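Local structure of designed helical repeat protein (Synthetic construct, 5CWG) at residues A[61-66]-A[83-88]; A[23-28]-A[74-79]. The protein folds as an array of repeated, closely packed helices, having been designed de novo as a helical repeat protein, probably without a biological role. All coordinates share one frame; numbering follows the deposited sequence.

Contact 1 (A[61-66]-A[83-88])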
loop_
_atom_site.group_PDB
_atom_site.type_symbol
_atom_site.label_atom_id
_atom_site.label_comp_id
_atom_site.label_asym_id
_atom_site.label_seq_id
_atom_site.Cartn_x
_atom_site.Cartn_y
_atom_site.Cartn_z
ATOM N N ARG A 61 -3.486 8.952 -1.973
ATOM C CA ARG A 61 -2.114 9.434 -2.021
ATOM C C ARG A 61 -1.167 8.338 -2.478
ATOM O O ARG A 61 -0.229 8.597 -3.243
ATOM C CB ARG A 61 -1.694 9.963 -0.663
ATOM C CG ARG A 61 -2.261 11.333 -0.369
ATOM C CD ARG A 61 -1.961 11.766 1.050
ATOM N NE ARG A 61 -0.533 11.957 1.250
ATOM C CZ ARG A 61 0.060 12.017 2.441
ATOM N NH1 ARG A 61 -0.663 11.907 3.544
ATOM N NH2 ARG A 61 1.376 12.204 2.523
ATOM N N LEU A 62 -1.430 7.108 -2.045
ATOM C CA LEU A 62 -0.621 5.976 -2.505
ATOM C C LEU A 62 -0.700 5.858 -4.021
ATOM O O LEU A 62 0.314 5.726 -4.715
ATOM C CB LEU A 62 -1.105 4.675 -1.835
ATOM C CG LEU A 62 -0.524 3.394 -2.391
ATOM C CD1 LEU A 62 0.973 3.308 -2.134
ATOM C CD2 LEU A 62 -1.237 2.190 -1.817
ATOM N N ILE A 63 -1.912 5.879 -4.548
ATOM C CA ILE A 63 -2.096 5.760 -5.979
ATOM C C ILE A 63 -1.397 6.926 -6.699
ATOM O O ILE A 63 -0.679 6.736 -7.679
ATOM C CB ILE A 63 -3.582 5.684 -6.372
ATOM C CG1 ILE A 63 -4.262 4.467 -5.724
ATOM C CG2 ILE A 63 -3.723 5.648 -7.880
ATOM C CD1 ILE A 63 -5.775 4.522 -5.749
ATOM N N LYS A 64 -1.595 8.138 -6.200
ATOM C CA LYS A 64 -0.966 9.337 -6.763
ATOM C C LYS A 64 0.545 9.192 -6.823
ATOM O O LYS A 64 1.164 9.481 -7.846
ATOM C CB LYS A 64 -1.329 10.570 -5.918
ATOM C CG LYS A 64 -0.548 11.845 -6.224
ATOM C CD LYS A 64 -0.958 12.957 -5.274
ATOM C CE LYS A 64 -0.109 14.208 -5.437
ATOM N NZ LYS A 64 1.328 13.979 -5.093
ATOM N N GLU A 65 1.157 8.774 -5.727
ATOM C CA GLU A 65 2.608 8.712 -5.671
ATOM C C GLU A 65 3.156 7.621 -6.579
ATOM O O GLU A 65 4.152 7.815 -7.260
ATOM C CB GLU A 65 3.045 8.586 -4.220
ATOM C CG GLU A 65 2.689 9.896 -3.451
ATOM C CD GLU A 65 3.147 9.950 -1.997
ATOM O OE1 GLU A 65 2.767 10.908 -1.282
ATOM O OE2 GLU A 65 3.940 9.091 -1.580
ATOM N N VAL A 66 2.473 6.481 -6.637
ATOM C CA VAL A 66 2.900 5.407 -7.523
ATOM C C VAL A 66 2.779 5.838 -8.979
ATOM O O VAL A 66 3.656 5.558 -9.797
ATOM C CB VAL A 66 2.128 4.101 -7.227
ATOM C CG1 VAL A 66 2.442 3.042 -8.272
ATOM C CG2 VAL A 66 2.492 3.605 -5.843
ATOM N N ALA A 83 -2.412 -1.218 -10.021
ATOM C CA ALA A 83 -1.612 -2.008 -9.109
ATOM C C ALA A 83 -1.582 -1.403 -7.700
ATOM O O ALA A 83 -1.589 -2.131 -6.679
ATOM C CB ALA A 83 -0.192 -2.192 -9.656
ATOM N N ALA A 84 -1.446 -0.083 -7.623
ATOM C CA ALA A 84 -1.474 0.589 -6.325
ATOM C C ALA A 84 -2.805 0.349 -5.602
ATOM O O ALA A 84 -2.834 0.107 -4.400
ATOM C CB ALA A 84 -1.194 2.066 -6.494
ATOM N N ALA A 85 -3.898 0.460 -6.343
ATOM C CA ALA A 85 -5.236 0.243 -5.768
ATOM C C ALA A 85 -5.387 -1.185 -5.261
ATOM O O ALA A 85 -5.912 -1.393 -4.180
ATOM C CB ALA A 85 -6.287 0.583 -6.796
ATOM N N GLU A 86 -4.907 -2.154 -6.039
ATOM C CA GLU A 86 -4.960 -3.549 -5.614
ATOM C C GLU A 86 -4.140 -3.773 -4.349
ATOM O O GLU A 86 -4.539 -4.560 -3.482
ATOM C CB GLU A 86 -4.452 -4.463 -6.736
ATOM C CG GLU A 86 -5.341 -4.517 -7.963
ATOM C CD GLU A 86 -6.547 -5.419 -7.875
ATOM O OE1 GLU A 86 -6.891 -5.884 -6.770
ATOM O OE2 GLU A 86 -7.200 -5.626 -8.931
ATOM N N ALA A 87 -3.020 -3.067 -4.206
ATOM C CA ALA A 87 -2.200 -3.210 -3.022
ATOM C C ALA A 87 -2.953 -2.711 -1.774
ATOM O O ALA A 87 -2.941 -3.351 -0.724
ATOM C CB ALA A 87 -0.906 -2.451 -3.165
ATOM N N PHE A 88 -3.612 -1.562 -1.897
ATOM C CA PHE A 88 -4.427 -1.080 -0.800
ATOM C C PHE A 88 -5.520 -2.090 -0.453
ATOM O O PHE A 88 -5.818 -2.330 0.705
ATOM C CB PHE A 88 -5.027 0.287 -1.103
ATOM C CG PHE A 88 -5.965 0.739 -0.025
ATOM C CD1 PHE A 88 -5.494 1.358 1.137
ATOM C CD2 PHE A 88 -7.313 0.483 -0.118
ATOM C CE1 PHE A 88 -6.359 1.710 2.137
ATOM C CE2 PHE A 88 -8.176 0.816 0.929
ATOM C CZ PHE A 88 -7.702 1.440 2.019
#

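Contact 2 (A[23-28]-A[74-79])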
loop_
_atom_site.group_PDB
_atom_site.type_symbol
_atom_site.label_atom_id
_atom_site.label_comp_id
_atom_site.label_asym_id
_atom_site.label_seq_id
_atom_site.Cartn_x
_atom_site.Cartn_y
_atom_site.Cartn_z
ATOM N N LYS A 23 3.156 11.759 -20.548
ATOM C CA LYS A 23 4.016 10.799 -21.229
ATOM C C LYS A 23 3.392 10.154 -22.453
ATOM O O LYS A 23 3.981 9.267 -23.033
ATOM C CB LYS A 23 4.579 9.773 -20.247
ATOM C CG LYS A 23 3.586 8.880 -19.618
ATOM C CD LYS A 23 4.275 7.817 -18.740
ATOM C CE LYS A 23 4.826 6.670 -19.551
ATOM N NZ LYS A 23 5.628 5.737 -18.725
ATOM N N GLY A 24 2.239 10.642 -22.886
ATOM C CA GLY A 24 1.584 10.111 -24.058
ATOM C C GLY A 24 0.873 8.775 -23.870
ATOM O O GLY A 24 0.586 8.117 -24.844
ATOM N N ASP A 25 0.578 8.371 -22.634
ATOM C CA ASP A 25 -0.260 7.196 -22.401
ATOM C C ASP A 25 -1.720 7.591 -22.675
ATOM O O ASP A 25 -2.096 8.761 -22.601
ATOM C CB ASP A 25 -0.072 6.672 -20.970
ATOM C CG ASP A 25 1.231 5.885 -20.757
ATOM O OD1 ASP A 25 1.995 5.657 -21.724
ATOM O OD2 ASP A 25 1.506 5.479 -19.597
ATOM N N ASP A 26 -2.557 6.605 -22.986
ATOM C CA ASP A 26 -3.934 6.876 -23.379
ATOM C C ASP A 26 -4.738 7.501 -22.239
ATOM O O ASP A 26 -4.844 6.922 -21.150
ATOM C CB ASP A 26 -4.631 5.587 -23.796
ATOM C CG ASP A 26 -5.925 5.856 -24.497
ATOM O OD1 ASP A 26 -6.930 6.000 -23.806
ATOM O OD2 ASP A 26 -5.933 5.967 -25.740
ATOM N N THR A 27 -5.313 8.673 -22.474
ATOM C CA THR A 27 -5.974 9.408 -21.399
ATOM C C THR A 27 -7.372 8.891 -21.079
ATOM O O THR A 27 -7.816 9.037 -19.953
ATOM C CB THR A 27 -6.033 10.933 -21.660
ATOM O OG1 THR A 27 -6.677 11.175 -22.909
ATOM C CG2 THR A 27 -4.635 11.549 -21.653
ATOM N N GLU A 28 -8.070 8.329 -22.062
ATOM C CA GLU A 28 -9.377 7.713 -21.796
ATOM C C GLU A 28 -9.202 6.475 -20.944
ATOM O O GLU A 28 -9.951 6.260 -19.991
ATOM C CB GLU A 28 -10.099 7.397 -23.096
ATOM C CG GLU A 28 -10.629 8.641 -23.800
ATOM C CD GLU A 28 -11.473 8.305 -25.020
ATOM O OE1 GLU A 28 -11.878 7.129 -25.166
ATOM O OE2 GLU A 28 -11.717 9.219 -25.837
ATOM N N GLY A 74 9.258 5.221 -16.212
ATOM C CA GLY A 74 8.985 4.405 -17.392
ATOM C C GLY A 74 7.947 3.313 -17.222
ATOM O O GLY A 74 8.042 2.266 -17.862
ATOM N N TYR A 75 6.941 3.546 -16.383
ATOM C CA TYR A 75 5.869 2.577 -16.196
ATOM C C TYR A 75 4.570 3.101 -16.775
ATOM O O TYR A 75 4.281 4.290 -16.739
ATOM C CB TYR A 75 5.686 2.270 -14.716
ATOM C CG TYR A 75 6.833 1.534 -14.081
ATOM C CD1 TYR A 75 8.017 2.191 -13.757
ATOM C CD2 TYR A 75 6.761 0.171 -13.849
ATOM C CE1 TYR A 75 9.077 1.507 -13.201
ATOM C CE2 TYR A 75 7.805 -0.520 -13.283
ATOM C CZ TYR A 75 8.979 0.156 -12.973
ATOM O OH TYR A 75 10.058 -0.497 -12.418
ATOM N N ASP A 76 3.768 2.181 -17.280
ATOM C CA ASP A 76 2.458 2.543 -17.801
ATOM C C ASP A 76 1.595 3.127 -16.691
ATOM O O ASP A 76 1.460 2.540 -15.609
ATOM C CB ASP A 76 1.768 1.307 -18.384
ATOM C CG ASP A 76 0.439 1.635 -19.009
ATOM O OD1 ASP A 76 0.412 2.023 -20.180
ATOM O OD2 ASP A 76 -0.588 1.523 -18.312
ATOM N N ILE A 77 0.991 4.277 -16.956
ATOM C CA ILE A 77 0.278 5.001 -15.914
ATOM C C ILE A 77 -0.947 4.232 -15.420
ATOM O O ILE A 77 -1.191 4.158 -14.227
ATOM C CB ILE A 77 -0.150 6.400 -16.417
ATOM C CG1 ILE A 77 1.067 7.310 -16.699
ATOM C CG2 ILE A 77 -1.097 7.074 -15.435
ATOM C CD1 ILE A 77 2.116 7.353 -15.622
ATOM N N SER A 78 -1.748 3.710 -16.337
ATOM C CA SER A 78 -2.972 3.028 -15.925
ATOM C C SER A 78 -2.661 1.755 -15.153
ATOM O O SER A 78 -3.318 1.459 -14.146
ATOM C CB SER A 78 -3.846 2.748 -17.133
ATOM O OG SER A 78 -4.431 3.924 -17.632
ATOM N N GLU A 79 -1.691 0.985 -15.620
ATOM C CA GLU A 79 -1.350 -0.222 -14.910
ATOM C C GLU A 79 -0.812 0.097 -13.521
ATOM O O GLU A 79 -1.087 -0.612 -12.564
ATOM C CB GLU A 79 -0.384 -1.063 -15.733
ATOM C CG GLU A 79 -1.028 -1.669 -17.006
ATOM C CD GLU A 79 -0.047 -2.398 -17.905
ATOM O OE1 GLU A 79 -0.485 -2.955 -18.942
ATOM O OE2 GLU A 79 1.162 -2.410 -17.598
HETATM O O HOH W 1 2.746 3.018 -21.389
HETATM O O HOH W 2 -3.157 5.119 -19.636
#

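Contact 1 (A[61-66]-A[83-88])
In L62 the first torsion (170°) turns CG off the backbone N to lie beside the carbonyl carbon, and the second leaves CD2 extended onto the facing backbone, where it rests 3.7 Å from A84 O. I63 takes the other course: its CG1 lies beside the backbone N and anti to the carbonyl carbon (chi1 -60°), and the extended end of the chain carries CD1 to A85 CB at 4.1 Å. A84, which gives the contact its largest buried area, nests its CB against I63 CA at 3.8 Å and against I63 CG1, with L62 CG at the margin. One turn further along, V66 brings its CB to 4.0 Å from A84 CB, with both branches also packed against it. F88 adds its CB, 4.3 Å from L62 CD2, while the ring turns off toward V41 of helix 27-47. All is van der Waals contact, apolar except for L62 CD2 on the carbonyl oxygen of A84. With alanine at 84 and 85, the segment axes approach to 8.8 Å. Helix 103-123 covers L62 and V66 through I113 and V117, and L12 of helix 3-23 reaches I63. The two segments run at 147° to each other, in the near-antiparallel pairing of consecutive helices in a helical hairpin, here helix 53-73 with helix 77-98, in the buried interior of an alpha-helical repeat array.

Contact 2 (A[23-28]-A[74-79])
Two interhelical turns lie side by side here, each passing from a glycine of positive phi to an aspartate N-cap. G24 forms a Schellman motif after helix 3-23, and D26 caps helix 27-47; G74 follows helix 53-73, and D76 caps helix 77-98. D25 and K23 link the two turns. D25 OD2 accepts from I77 N at 2.9 Å, and the N-H meets this oxygen almost end-on, with an angle of 167° at the hydrogen. D25 OD2 also lies 3.5 Å from I77 CG1. K23 reaches the other turn by a chain bent at chi3 (-80°): CD passes 3.8 Å from I77 CD1, and NZ then donates to Y75 O at 2.8 Å, from well above the carbonyl plane. Lysine methylenes therefore pack on I77 while the ammonium binds a backbone oxygen beyond it. The D25 and D76 carboxylates come close, D25 OD2 to D76 OD1 at 3.7 Å, with their planes 24° apart. A water gives one proton to D25 OD1 and the other to D76 OD1, which probably eases the repulsion. D76 OD2, through its anti lone pair, takes E79 N at 3.0 Å, so one carboxylate caps its own helix and joins the water bridge. A second water links D26 O with S78 OG, donating to the former. Inward, I77 packs on V67 and A70 of helix 53-73 and on V16 of helix 3-23; S78 leans on A30 and A33 of helix 27-47, and Y75 OH bonds to Y125 O in the turn between helices 103-123 and 127-148.

How the contacts relate
Both contacts use helix 77-98, contact 2 at its N-terminal end and contact 1 farther along it, with centres 15 Å apart. Contact 1 joins this helix to its predecessor in sequence within the buried core, about 6 Å from the chain centre. Contact 2 lies at the surface, about 20 Å from that centre, and ties the start of the helix to the turn between helices 3-23 and 27-47. Their chemistry follows from place: methyls and branched aliphatic groups fit together in contact 1, whereas contact 2 relies on charged side chains, backbone groups and waters, with some aliphatic packing of K23 on I77. Helix 27-47 begins within contact 2 and packs on F88 of contact 1.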